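PDB 7N7Z: acetyl-CoA C-acetyltransferase from Syntrophomonas wolfei subsp. wolfei, which probably catalyses the thiolase reaction, in which two acetyl-CoA molecules condense reversibly to acetoacetyl-CoA and free CoA. Local coordinates for residues A14-G19 against N254-A259; L365-S370 against A385-G390; E178-A183 against V244-N249; A40-A45 against A259-S264. All blocks are in the same frame, centred on the assembly; numbering follows the deposited sequence.

Contact 1 (A14-G19 against N254-A259)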
loop_
_atom_site.group_PDB
_atom_site.type_symbol
_atom_site.label_atom_id
_atom_site.label_comp_id
_atom_site.label_asym_id
_atom_site.label_seq_id
_atom_site.Cartn_x
_atom_site.Cartn_y
_atom_site.Cartn_z
ATOM N N ALA B 14 -21.236 -20.764 -23.541
ATOM C CA ALA B 14 -19.821 -21.101 -23.544
ATOM C C ALA B 14 -19.219 -20.734 -22.197
ATOM O O ALA B 14 -19.734 -19.879 -21.473
ATOM C CB ALA B 14 -19.072 -20.384 -24.672
ATOM N N ARG B 15 -18.118 -21.406 -21.873
ATOM C CA ARG B 15 -17.329 -21.071 -20.699
ATOM C C ARG B 15 -15.871 -21.385 -20.996
ATOM O O ARG B 15 -15.557 -22.210 -21.858
ATOM C CB ARG B 15 -17.803 -21.830 -19.453
ATOM C CG ARG B 15 -17.554 -23.338 -19.468
ATOM C CD ARG B 15 -17.670 -23.919 -18.063
ATOM N NE ARG B 15 -17.472 -25.365 -18.027
ATOM C CZ ARG B 15 -16.334 -25.971 -17.711
ATOM N NH1 ARG B 15 -15.237 -25.286 -17.430
ATOM N NH2 ARG B 15 -16.296 -27.301 -17.676
ATOM N N THR B 16 -14.985 -20.705 -20.284
ATOM C CA THR B 16 -13.572 -21.038 -20.319
ATOM C C THR B 16 -13.315 -22.196 -19.368
ATOM O O THR B 16 -14.182 -22.573 -18.577
ATOM C CB THR B 16 -12.734 -19.822 -19.936
ATOM O OG1 THR B 16 -12.847 -19.583 -18.527
ATOM C CG2 THR B 16 -13.193 -18.584 -20.696
ATOM N N PRO B 17 -12.131 -22.800 -19.427
ATOM C CA PRO B 17 -11.756 -23.761 -18.387
ATOM C C PRO B 17 -11.717 -23.081 -17.027
ATOM O O PRO B 17 -11.556 -21.864 -16.916
ATOM C CB PRO B 17 -10.363 -24.239 -18.819
ATOM C CG PRO B 17 -10.285 -23.936 -20.279
ATOM C CD PRO B 17 -11.101 -22.689 -20.475
ATOM N N ILE B 18 -11.881 -23.883 -15.983
ATOM C CA ILE B 18 -11.802 -23.396 -14.610
ATOM C C ILE B 18 -10.354 -23.546 -14.158
ATOM O O ILE B 18 -9.880 -24.658 -13.913
ATOM C CB ILE B 18 -12.766 -24.148 -13.685
ATOM C CG1 ILE B 18 -14.200 -24.012 -14.206
ATOM C CG2 ILE B 18 -12.667 -23.612 -12.260
ATOM C CD1 ILE B 18 -15.229 -24.767 -13.395
ATOM N N GLY B 19 -9.647 -22.419 -14.055
ATOM C CA GLY B 19 -8.245 -22.443 -13.711
ATOM C C GLY B 19 -8.000 -22.429 -12.213
ATOM O O GLY B 19 -8.844 -22.012 -11.423
ATOM N N ASN B 254 -10.766 -20.145 -7.775
ATOM C CA ASN B 254 -10.539 -20.471 -9.177
ATOM C C ASN B 254 -10.945 -19.319 -10.082
ATOM O O ASN B 254 -11.717 -18.438 -9.697
ATOM C CB ASN B 254 -11.311 -21.734 -9.574
ATOM C CG ASN B 254 -11.069 -22.883 -8.624
ATOM O OD1 ASN B 254 -11.874 -23.145 -7.731
ATOM N ND2 ASN B 254 -9.941 -23.563 -8.796
ATOM N N ASP B 255 -10.421 -19.357 -11.306
ATOM C CA ASP B 255 -10.708 -18.376 -12.343
ATOM C C ASP B 255 -11.595 -18.998 -13.414
ATOM O O ASP B 255 -11.420 -20.168 -13.772
ATOM C CB ASP B 255 -9.414 -17.868 -12.988
ATOM C CG ASP B 255 -8.409 -17.364 -11.970
ATOM O OD1 ASP B 255 -8.833 -16.824 -10.926
ATOM O OD2 ASP B 255 -7.192 -17.507 -12.218
ATOM N N CYS B 256 -12.537 -18.212 -13.934
ATOM C CA CYS B 256 -13.387 -18.685 -15.021
ATOM C C CYS B 256 -14.277 -17.553 -15.509
ATOM O O CYS B 256 -14.528 -16.579 -14.793
ATOM C CB CYS B 256 -14.259 -19.868 -14.591
ATOM S SG CYS B 256 -15.246 -20.557 -15.935
ATOM N N ALA B 257 -14.764 -17.711 -16.740
ATOM C CA ALA B 257 -15.773 -16.836 -17.313
ATOM C C ALA B 257 -16.752 -17.680 -18.116
ATOM O O ALA B 257 -16.344 -18.577 -18.860
ATOM C CB ALA B 257 -15.155 -15.757 -18.211
ATOM N N ALA B 258 -18.039 -17.397 -17.947
ATOM C CA ALA B 258 -19.097 -18.009 -18.735
ATOM C C ALA B 258 -19.922 -16.913 -19.397
ATOM O O ALA B 258 -19.948 -15.767 -18.941
ATOM C CB ALA B 258 -20.000 -18.898 -17.871
ATOM N N ALA B 259 -20.594 -17.273 -20.487
ATOM C CA ALA B 259 -21.427 -16.320 -21.205
ATOM C C ALA B 259 -22.578 -17.059 -21.869
ATOM O O ALA B 259 -22.510 -18.265 -22.117
ATOM C CB ALA B 259 -20.618 -15.542 -22.247
#

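Contact 2 (L365-S370 against A385-G390)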
loop_
_atom_site.group_PDB
_atom_site.type_symbol
_atom_site.label_atom_id
_atom_site.label_comp_id
_atom_site.label_asym_id
_atom_site.label_seq_id
_atom_site.Cartn_x
_atom_site.Cartn_y
_atom_site.Cartn_z
ATOM N N LEU B 365 -23.692 -18.882 -13.528
ATOM C CA LEU B 365 -23.991 -19.203 -14.917
ATOM C C LEU B 365 -23.243 -20.435 -15.403
ATOM O O LEU B 365 -23.708 -21.106 -16.330
ATOM C CB LEU B 365 -23.650 -18.014 -15.819
ATOM C CG LEU B 365 -23.942 -18.197 -17.311
ATOM C CD1 LEU B 365 -25.415 -18.501 -17.544
ATOM C CD2 LEU B 365 -23.517 -16.961 -18.088
ATOM N N ARG B 366 -22.094 -20.744 -14.799
ATOM C CA ARG B 366 -21.339 -21.927 -15.197
ATOM C C ARG B 366 -22.199 -23.180 -15.101
ATOM O O ARG B 366 -22.262 -23.980 -16.042
ATOM C CB ARG B 366 -20.090 -22.067 -14.323
ATOM C CG ARG B 366 -18.932 -22.796 -14.991
ATOM C CD ARG B 366 -19.075 -24.310 -14.885
ATOM N NE ARG B 366 -18.984 -24.772 -13.503
ATOM C CZ ARG B 366 -19.485 -25.914 -13.054
ATOM N NH1 ARG B 366 -20.126 -26.752 -13.854
ATOM N NH2 ARG B 366 -19.339 -26.225 -11.769
ATOM N N ILE B 367 -22.874 -23.368 -13.965
ATOM C CA ILE B 367 -23.646 -24.584 -13.760
ATOM C C ILE B 367 -24.872 -24.631 -14.660
ATOM O O ILE B 367 -25.377 -25.720 -14.952
ATOM C CB ILE B 367 -24.037 -24.725 -12.276
ATOM C CG1 ILE B 367 -24.917 -23.559 -11.820
ATOM C CG2 ILE B 367 -22.786 -24.806 -11.407
ATOM C CD1 ILE B 367 -25.543 -23.784 -10.456
ATOM N N ILE B 368 -25.371 -23.478 -15.112
ATOM C CA ILE B 368 -26.422 -23.488 -16.123
ATOM C C ILE B 368 -25.863 -23.978 -17.452
ATOM O O ILE B 368 -26.482 -24.797 -18.141
ATOM C CB ILE B 368 -27.052 -22.092 -16.263
ATOM C CG1 ILE B 368 -27.834 -21.712 -15.007
ATOM C CG2 ILE B 368 -27.977 -22.045 -17.464
ATOM C CD1 ILE B 368 -28.062 -20.223 -14.884
ATOM N N VAL B 369 -24.680 -23.486 -17.832
ATOM C CA VAL B 369 -24.038 -23.943 -19.062
ATOM C C VAL B 369 -23.791 -25.445 -18.999
ATOM O O VAL B 369 -24.125 -26.188 -19.929
ATOM C CB VAL B 369 -22.728 -23.169 -19.299
ATOM C CG1 VAL B 369 -21.907 -23.831 -20.397
ATOM C CG2 VAL B 369 -23.019 -21.717 -19.644
ATOM N N SER B 370 -23.195 -25.913 -17.900
ATOM C CA SER B 370 -22.902 -27.336 -17.769
ATOM C C SER B 370 -24.182 -28.158 -17.714
ATOM O O SER B 370 -24.246 -29.255 -18.280
ATOM C CB SER B 370 -22.052 -27.581 -16.525
ATOM O OG SER B 370 -20.765 -27.009 -16.674
ATOM N N ALA B 385 -30.854 -25.870 -12.094
ATOM C CA ALA B 385 -29.586 -25.474 -11.497
ATOM C C ALA B 385 -29.853 -24.566 -10.309
ATOM O O ALA B 385 -30.671 -23.646 -10.399
ATOM C CB ALA B 385 -28.691 -24.764 -12.518
ATOM N N SER B 386 -29.162 -24.830 -9.202
ATOM C CA SER B 386 -29.309 -24.038 -7.989
ATOM C C SER B 386 -27.968 -23.995 -7.273
ATOM O O SER B 386 -27.071 -24.796 -7.546
ATOM C CB SER B 386 -30.391 -24.613 -7.070
ATOM O OG SER B 386 -30.562 -23.805 -5.918
ATOM N N LEU B 387 -27.840 -23.046 -6.349
ATOM C CA LEU B 387 -26.599 -22.898 -5.601
ATOM C C LEU B 387 -26.827 -21.964 -4.423
ATOM O O LEU B 387 -27.620 -21.020 -4.506
ATOM C CB LEU B 387 -25.468 -22.366 -6.493
ATOM C CG LEU B 387 -25.473 -20.878 -6.859
ATOM C CD1 LEU B 387 -24.108 -20.478 -7.397
ATOM C CD2 LEU B 387 -26.563 -20.555 -7.867
ATOM N N CYS B 388 -26.125 -22.244 -3.327
ATOM C CA CYS B 388 -26.148 -21.374 -2.164
ATOM C C CYS B 388 -25.373 -20.091 -2.454
ATOM O O CYS B 388 -24.629 -19.988 -3.434
ATOM C CB CYS B 388 -25.556 -22.088 -0.949
ATOM S SG CYS B 388 -23.772 -22.357 -1.046
ATOM N N VAL B 389 -25.545 -19.104 -1.579
ATOM C CA VAL B 389 -24.946 -17.787 -1.762
ATOM C C VAL B 389 -24.440 -17.280 -0.421
ATOM O O VAL B 389 -25.120 -17.406 0.602
ATOM C CB VAL B 389 -25.955 -16.790 -2.369
ATOM C CG1 VAL B 389 -25.514 -15.356 -2.119
ATOM C CG2 VAL B 389 -26.122 -17.048 -3.851
ATOM N N GLY B 390 -23.242 -16.700 -0.430
ATOM C CA GLY B 390 -22.732 -16.016 0.740
ATOM C C GLY B 390 -23.696 -14.944 1.200
ATOM O O GLY B 390 -24.076 -14.066 0.419
#

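Contact 3 (E178-A183 against V244-N249)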
loop_
_atom_site.group_PDB
_atom_site.type_symbol
_atom_site.label_atom_id
_atom_site.label_comp_id
_atom_site.label_asym_id
_atom_site.label_seq_id
_atom_site.Cartn_x
_atom_site.Cartn_y
_atom_site.Cartn_z
ATOM N N GLU B 178 -18.228 -38.623 6.340
ATOM C CA GLU B 178 -19.241 -38.394 5.314
ATOM C C GLU B 178 -18.803 -37.303 4.347
ATOM O O GLU B 178 -19.037 -37.402 3.137
ATOM C CB GLU B 178 -20.576 -38.027 5.960
ATOM C CG GLU B 178 -21.325 -39.205 6.568
ATOM C CD GLU B 178 -21.788 -38.940 7.992
ATOM O OE1 GLU B 178 -22.351 -37.852 8.241
ATOM O OE2 GLU B 178 -21.603 -39.823 8.858
ATOM N N CYS B 179 -18.163 -36.250 4.861
ATOM C CA CYS B 179 -17.722 -35.161 3.997
ATOM C C CYS B 179 -16.635 -35.623 3.036
ATOM O O CYS B 179 -16.671 -35.295 1.844
ATOM C CB CYS B 179 -17.220 -33.993 4.844
ATOM S SG CYS B 179 -18.519 -33.102 5.722
ATOM N N ASP B 180 -15.656 -36.382 3.534
ATOM C CA ASP B 180 -14.570 -36.833 2.672
ATOM C C ASP B 180 -15.074 -37.814 1.621
ATOM O O ASP B 180 -14.586 -37.819 0.485
ATOM C CB ASP B 180 -13.464 -37.468 3.515
ATOM C CG ASP B 180 -12.553 -36.436 4.160
ATOM O OD1 ASP B 180 -12.451 -35.309 3.629
ATOM O OD2 ASP B 180 -11.937 -36.752 5.199
ATOM N N ALA B 181 -16.055 -38.647 1.977
ATOM C CA ALA B 181 -16.605 -39.595 1.013
ATOM C C ALA B 181 -17.234 -38.866 -0.168
ATOM O O ALA B 181 -16.899 -39.132 -1.329
ATOM C CB ALA B 181 -17.631 -40.499 1.699
ATOM N N LEU B 182 -18.152 -37.937 0.109
ATOM C CA LEU B 182 -18.767 -37.165 -0.965
ATOM C C LEU B 182 -17.712 -36.404 -1.756
ATOM O O LEU B 182 -17.713 -36.419 -2.993
ATOM C CB LEU B 182 -19.805 -36.202 -0.386
ATOM C CG LEU B 182 -20.659 -35.446 -1.408
ATOM C CD1 LEU B 182 -22.075 -35.261 -0.889
ATOM C CD2 LEU B 182 -20.040 -34.099 -1.751
ATOM N N ALA B 183 -16.795 -35.735 -1.054
ATOM C CA ALA B 183 -15.790 -34.922 -1.730
ATOM C C ALA B 183 -14.962 -35.752 -2.700
ATOM O O ALA B 183 -14.621 -35.286 -3.793
ATOM C CB ALA B 183 -14.887 -34.249 -0.697
ATOM N N VAL B 244 -14.519 -30.170 10.356
ATOM C CA VAL B 244 -14.664 -31.192 9.322
ATOM C C VAL B 244 -14.341 -30.683 7.928
ATOM O O VAL B 244 -14.241 -31.490 6.995
ATOM C CB VAL B 244 -16.093 -31.770 9.312
ATOM C CG1 VAL B 244 -16.435 -32.362 10.671
ATOM C CG2 VAL B 244 -17.110 -30.702 8.917
ATOM N N VAL B 245 -14.174 -29.375 7.753
ATOM C CA VAL B 245 -13.938 -28.792 6.438
ATOM C C VAL B 245 -12.440 -28.756 6.167
ATOM O O VAL B 245 -11.662 -28.245 6.982
ATOM C CB VAL B 245 -14.548 -27.383 6.341
ATOM C CG1 VAL B 245 -14.168 -26.733 5.019
ATOM C CG2 VAL B 245 -16.060 -27.446 6.493
ATOM N N THR B 246 -12.039 -29.295 5.020
ATOM C CA THR B 246 -10.658 -29.292 4.568
ATOM C C THR B 246 -10.582 -28.655 3.186
ATOM O O THR B 246 -11.598 -28.354 2.555
ATOM C CB THR B 246 -10.081 -30.714 4.524
ATOM O OG1 THR B 246 -10.597 -31.411 3.382
ATOM C CG2 THR B 246 -10.440 -31.478 5.785
ATOM N N ALA B 247 -9.349 -28.450 2.718
ATOM C CA ALA B 247 -9.155 -27.898 1.383
ATOM C C ALA B 247 -9.666 -28.847 0.307
ATOM O O ALA B 247 -10.040 -28.402 -0.786
ATOM C CB ALA B 247 -7.676 -27.588 1.156
ATOM N N ALA B 248 -9.698 -30.149 0.593
ATOM C CA ALA B 248 -10.103 -31.120 -0.415
ATOM C C ALA B 248 -11.617 -31.285 -0.472
ATOM O O ALA B 248 -12.180 -31.456 -1.558
ATOM C CB ALA B 248 -9.433 -32.469 -0.145
ATOM N N ASN B 249 -12.291 -31.237 0.675
ATOM C CA ASN B 249 -13.744 -31.341 0.715
ATOM C C ASN B 249 -14.429 -29.981 0.671
ATOM O O ASN B 249 -15.652 -29.913 0.822
ATOM C CB ASN B 249 -14.191 -32.116 1.960
ATOM C CG ASN B 249 -13.808 -31.427 3.256
ATOM O OD1 ASN B 249 -13.594 -30.215 3.294
ATOM N ND2 ASN B 249 -13.727 -32.201 4.331
HETATM O O HOH W 1 -10.204 -34.009 3.355
#

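Contact 4 (A40-A45 against A259-S264)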
loop_
_atom_site.group_PDB
_atom_site.type_symbol
_atom_site.label_atom_id
_atom_site.label_comp_id
_atom_site.label_asym_id
_atom_site.label_seq_id
_atom_site.Cartn_x
_atom_site.Cartn_y
_atom_site.Cartn_z
ATOM N N ALA B 40 -17.453 -16.642 -27.765
ATOM C CA ALA B 40 -17.830 -18.026 -28.026
ATOM C C ALA B 40 -19.344 -18.185 -28.036
ATOM O O ALA B 40 -19.913 -18.772 -28.962
ATOM C CB ALA B 40 -17.198 -18.946 -26.981
ATOM N N ALA B 41 -20.016 -17.662 -27.010
ATOM C CA ALA B 41 -21.470 -17.774 -26.954
ATOM C C ALA B 41 -22.123 -17.074 -28.141
ATOM O O ALA B 41 -23.084 -17.590 -28.723
ATOM C CB ALA B 41 -21.988 -17.198 -25.637
ATOM N N ILE B 42 -21.607 -15.902 -28.520
ATOM C CA ILE B 42 -22.207 -15.146 -29.616
ATOM C C ILE B 42 -22.046 -15.897 -30.932
ATOM O O ILE B 42 -22.995 -16.024 -31.714
ATOM C CB ILE B 42 -21.598 -13.735 -29.696
ATOM C CG1 ILE B 42 -22.062 -12.894 -28.502
ATOM C CG2 ILE B 42 -21.983 -13.066 -31.012
ATOM C CD1 ILE B 42 -21.355 -11.559 -28.373
ATOM N N GLU B 43 -20.840 -16.400 -31.202
ATOM C CA GLU B 43 -20.620 -17.152 -32.431
ATOM C C GLU B 43 -21.489 -18.403 -32.465
ATOM O O GLU B 43 -22.114 -18.711 -33.487
ATOM C CB GLU B 43 -19.148 -17.535 -32.566
ATOM C CG GLU B 43 -18.854 -18.295 -33.845
ATOM C CD GLU B 43 -19.104 -19.783 -33.702
ATOM O OE1 GLU B 43 -19.925 -20.341 -34.454
ATOM O OE2 GLU B 43 -18.451 -20.402 -32.845
ATOM N N ARG B 44 -21.515 -19.155 -31.363
ATOM C CA ARG B 44 -22.289 -20.391 -31.328
ATOM C C ARG B 44 -23.766 -20.118 -31.576
ATOM O O ARG B 44 -24.447 -20.902 -32.245
ATOM C CB ARG B 44 -22.091 -21.094 -29.987
ATOM C CG ARG B 44 -20.690 -21.645 -29.792
ATOM C CD ARG B 44 -20.414 -21.990 -28.341
ATOM N NE ARG B 44 -19.087 -22.569 -28.171
ATOM C CZ ARG B 44 -18.683 -23.219 -27.089
ATOM N NH1 ARG B 44 -19.480 -23.391 -26.046
ATOM N NH2 ARG B 44 -17.448 -23.711 -27.051
ATOM N N ALA B 45 -24.278 -19.007 -31.044
ATOM C CA ALA B 45 -25.664 -18.640 -31.303
ATOM C C ALA B 45 -25.884 -18.284 -32.767
ATOM O O ALA B 45 -26.998 -18.441 -33.281
ATOM C CB ALA B 45 -26.071 -17.467 -30.409
ATOM N N ALA B 259 -20.594 -17.273 -20.487
ATOM C CA ALA B 259 -21.427 -16.320 -21.205
ATOM C C ALA B 259 -22.578 -17.059 -21.869
ATOM O O ALA B 259 -22.510 -18.265 -22.117
ATOM C CB ALA B 259 -20.618 -15.542 -22.247
ATOM N N ALA B 260 -23.641 -16.313 -22.159
ATOM C CA ALA B 260 -24.825 -16.892 -22.774
ATOM C C ALA B 260 -25.583 -15.804 -23.516
ATOM O O ALA B 260 -25.592 -14.641 -23.103
ATOM C CB ALA B 260 -25.730 -17.557 -21.730
ATOM N N VAL B 261 -26.218 -16.198 -24.616
ATOM C CA VAL B 261 -27.051 -15.310 -25.420
ATOM C C VAL B 261 -28.498 -15.738 -25.229
ATOM O O VAL B 261 -28.874 -16.863 -25.587
ATOM C CB VAL B 261 -26.655 -15.346 -26.903
ATOM C CG1 VAL B 261 -27.578 -14.446 -27.720
ATOM C CG2 VAL B 261 -25.204 -14.934 -27.076
ATOM N N PHE B 262 -29.309 -14.846 -24.668
ATOM C CA PHE B 262 -30.719 -15.101 -24.428
ATOM C C PHE B 262 -31.561 -14.338 -25.442
ATOM O O PHE B 262 -31.146 -13.297 -25.963
ATOM C CB PHE B 262 -31.113 -14.700 -23.004
ATOM C CG PHE B 262 -30.393 -15.478 -21.940
ATOM C CD1 PHE B 262 -29.169 -15.047 -21.459
ATOM C CD2 PHE B 262 -30.934 -16.644 -21.430
ATOM C CE1 PHE B 262 -28.499 -15.762 -20.485
ATOM C CE2 PHE B 262 -30.269 -17.365 -20.455
ATOM C CZ PHE B 262 -29.050 -16.923 -19.983
ATOM N N MET B 263 -32.750 -14.869 -25.721
ATOM C CA MET B 263 -33.617 -14.285 -26.731
ATOM C C MET B 263 -35.068 -14.609 -26.419
ATOM O O MET B 263 -35.378 -15.648 -25.829
ATOM C CB MET B 263 -33.287 -14.809 -28.131
ATOM C CG MET B 263 -32.082 -14.166 -28.770
ATOM S SD MET B 263 -31.819 -14.761 -30.450
ATOM C CE MET B 263 -30.029 -14.741 -30.515
ATOM N N SER B 264 -35.955 -13.709 -26.831
ATOM C CA SER B 264 -37.366 -14.049 -26.900
ATOM C C SER B 264 -37.563 -15.148 -27.935
ATOM O O SER B 264 -36.893 -15.174 -28.972
ATOM C CB SER B 264 -38.197 -12.819 -27.264
ATOM O OG SER B 264 -37.984 -12.446 -28.614
#

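Contact 1 (A14-G19 against N254-A259)
Ala-14 and Ala-259 form a hydrogen-bonded antiparallel pair: Ala-259 N donates to Ala-14 O at 2.9 Å, and Ala-14 N returns a bond to Ala-259 O. Thr-16 N follows with a nearly straight bond (164°) to Ala-257 O. Where a backbone carbonyl would come next, Thr-16 OG1 stands in, accepting from Ala-257 N at 3.2 Å; set between backbone N and carbonyl carbon (chi1 73°), it also donates to Pro-17 O. A valine here lacks that hydroxyl and would probably leave Ala-257 N without its acceptor. Beyond this break the register slips by one residue. Gly-19 N donates to Asp-255 O, while Gly-19 O is gripped from opposite faces of its plane by Asp-255 N and Asn-254 ND2. Asn-254 OD1 accepts from the backbone N of His-358, a predicted catalytic residue. Arg-15 ends in salt bridges to Glu-202 and Asp-220. Packing fills in at the break: Cys-256 SG lies 4.0 Å from Ile-18 CG1, and Ile-18 CG2 is 3.5 Å from Asn-254 CB. Strands 8-20 and 254-264 are adjacent in the middle of the nine-strand mixed sheet. Helix 30-45 meets Ala-14, Thr-16 and Ala-257, whereas helix 360-378 meets Arg-15, Ile-18 and Ala-258.

Contact 2 (L365-S370 against A385-G390)
Ile-367 projects from the helix as the main bump, and the hollow that receives it is shaped by three successive residues of the strand. Its terminal CD1 lies 3.9 Å from Ala-385 CB and 4.2 Å from Leu-387 CB, the two strand side chains that point toward the helix. Between them the same methyl approaches the backbone, with CD1 3.4 Å from Ser-386 O. The torsion accounts for this reach: CG1 lies between the backbone N and the carbonyl carbon (chi1 62°), and the outer bond is extended. A smaller bump runs the other way. The methyl of Ala-385 enters the notch between adjacent helix side chains, 4.0 Å from Ile-367 CG1 and 4.0 Å from Ile-368 CG1. No hydrogen bond crosses the interface, which buries 161 Å² in all, so the fit rests on apolar shape. On the flank of the helix, the Arg-366 guanidinium has Ile-367 CG2 over one face, and its NH1 donates to Ser-370 OG at 2.9 Å in the plane of the group. The axes of helix segment 365-370 and strand segment 385-387 approach to 8.1 Å and run at 153°, nearly antiparallel. The strand leads into Cys-388, a predicted proton acceptor, and the Leu-387 side chain lies about 4 Å from that of Cys-92, the predicted acyl-carrying residue. Met-96 of helix 94-107 touches Ile-368, Ala-385 and Leu-387. Ser-386 turns away toward helix 296-307, its OG bonded to Met-395 O, while helix 360-378 also meets Met-13 of strand 8-20, consistent with a buried helix in the layered thiolase fold.

Contact 3 (E178-A183 against V244-N249)
An ST turn at Thr-246 shapes the loop ahead of strand 254-264, in which Asn-249 meets Asp-180 and Ala-183 of the helix. Thr-246 OG1 accepts from Ala-248 N and, one residue further on, from Asn-249 N at 3.2 Å, which makes the wider ST motif as well. Asn-249 closes the loop from inside. With CG set between its backbone N and carbonyl carbon (chi1 63°), the amide turns back so that ND2 donates to Val-244 O at 2.8 Å, in the plane of that carbonyl, while OD1 lies so close to Thr-246 N that the details of that bond are doubtful. Across the interface ND2 makes only a weak bond to Asp-180 OD1, at 3.4 Å, with the carboxylate and amide planes 26° apart. A water supplies the firmer link: Thr-246 OG1 donates to it at 2.6 Å, and it donates in turn to Asp-180 OD1 at the same distance of 2.6 Å. The other carboxylate oxygen, OD2, is in a salt bridge with Arg-176. Ala-183 CB comes into close van der Waals contact with Asn-249 CA at 3.4 Å, and apolar packing joins Cys-179 SG to Val-244 CG2 at 4.2 Å. A leucine in place of Asn-249 would probably leave Val-244 O without its donor and Asp-180 OD1 without its weak direct partner. The site lies away from the predicted catalytic residues. Met-232 of helix 229-232 touches Asp-180 and Ala-183, helix 324-336 packs on Cys-179, and helix 161-172 meets Val-244 and Val-245, so the loop is wedged among several helices.

Contact 4 (A40-A45 against A259-S264)
Val-261 points from the strand into the helix surface, and its CG2 and CB meet three helix residues. CG2, anti to the carbonyl carbon and beside the backbone N of its own residue, is the inward branch: it lies 3.8 Å from Ala-41 O and 4.0 Å from Ile-42 CG1. The torsion behind this is chi1 178°, which sends the other methyl, CG1, anti to the backbone N. Ile-42 does not face Val-261 squarely. Its side chain leaves the helix along the interface and crosses that of Val-261 at about a right angle, and Ile-42 CG1 is the atom that meets Val-261 CG2. One turn on from Ala-41, Ala-45 directs its methyl toward the strand, where CB comes within 4.1 Å of Val-261 CB. The second meeting is between alanines: Ala-41 CB is 4.0 Å from Ala-259 CB and also 3.7 Å from Ala-259 O, resting on the backbone as much as on the methyl. No hydrogen bond spans the two segments, which bury 207 Å². Their axes approach to 7.2 Å at an angle of 42°, a close approach that fits the small methyls of Ala-41 and Ala-45 facing the strand. This is helix-on-sheet packing of the layered alpha/beta thiolase fold, away from the predicted catalytic residues. Around this contact, Ile-42 reaches Leu-115 of strand 113-121, and Ala-45 touches Val-11 of strand 8-20, so the helix spans three neighbouring strands. Phe-262 belongs to the other face of the sheet, packing on Thr-99, Cys-103 and Ile-106 of helix 94-107, and Ser-264 caps helix 265-270 through Lys-267 N.

How the contacts relate
From the N terminus, strand 8-20 and then helix 30-45 wait more than two hundred residues for their partner, strand 254-264. Contacts 1 and 4 close these two long loops; their segments alternate along the chain, so the loops cross, and both use Ala-259. Contact 3 lies within both loops, joining helix 176-196 to the approach to that strand, yet its centre is about 36 Å from that of contact 4. Contact 2 comes later in series and closes a short helix-to-strand loop in the C-terminal part of the chain. It is tied back spatially: Leu-365 packs on Ala-258 and Ala-259, and Arg-366 on Arg-15, linking the N-terminal and C-terminal portions of the thiolase sequence.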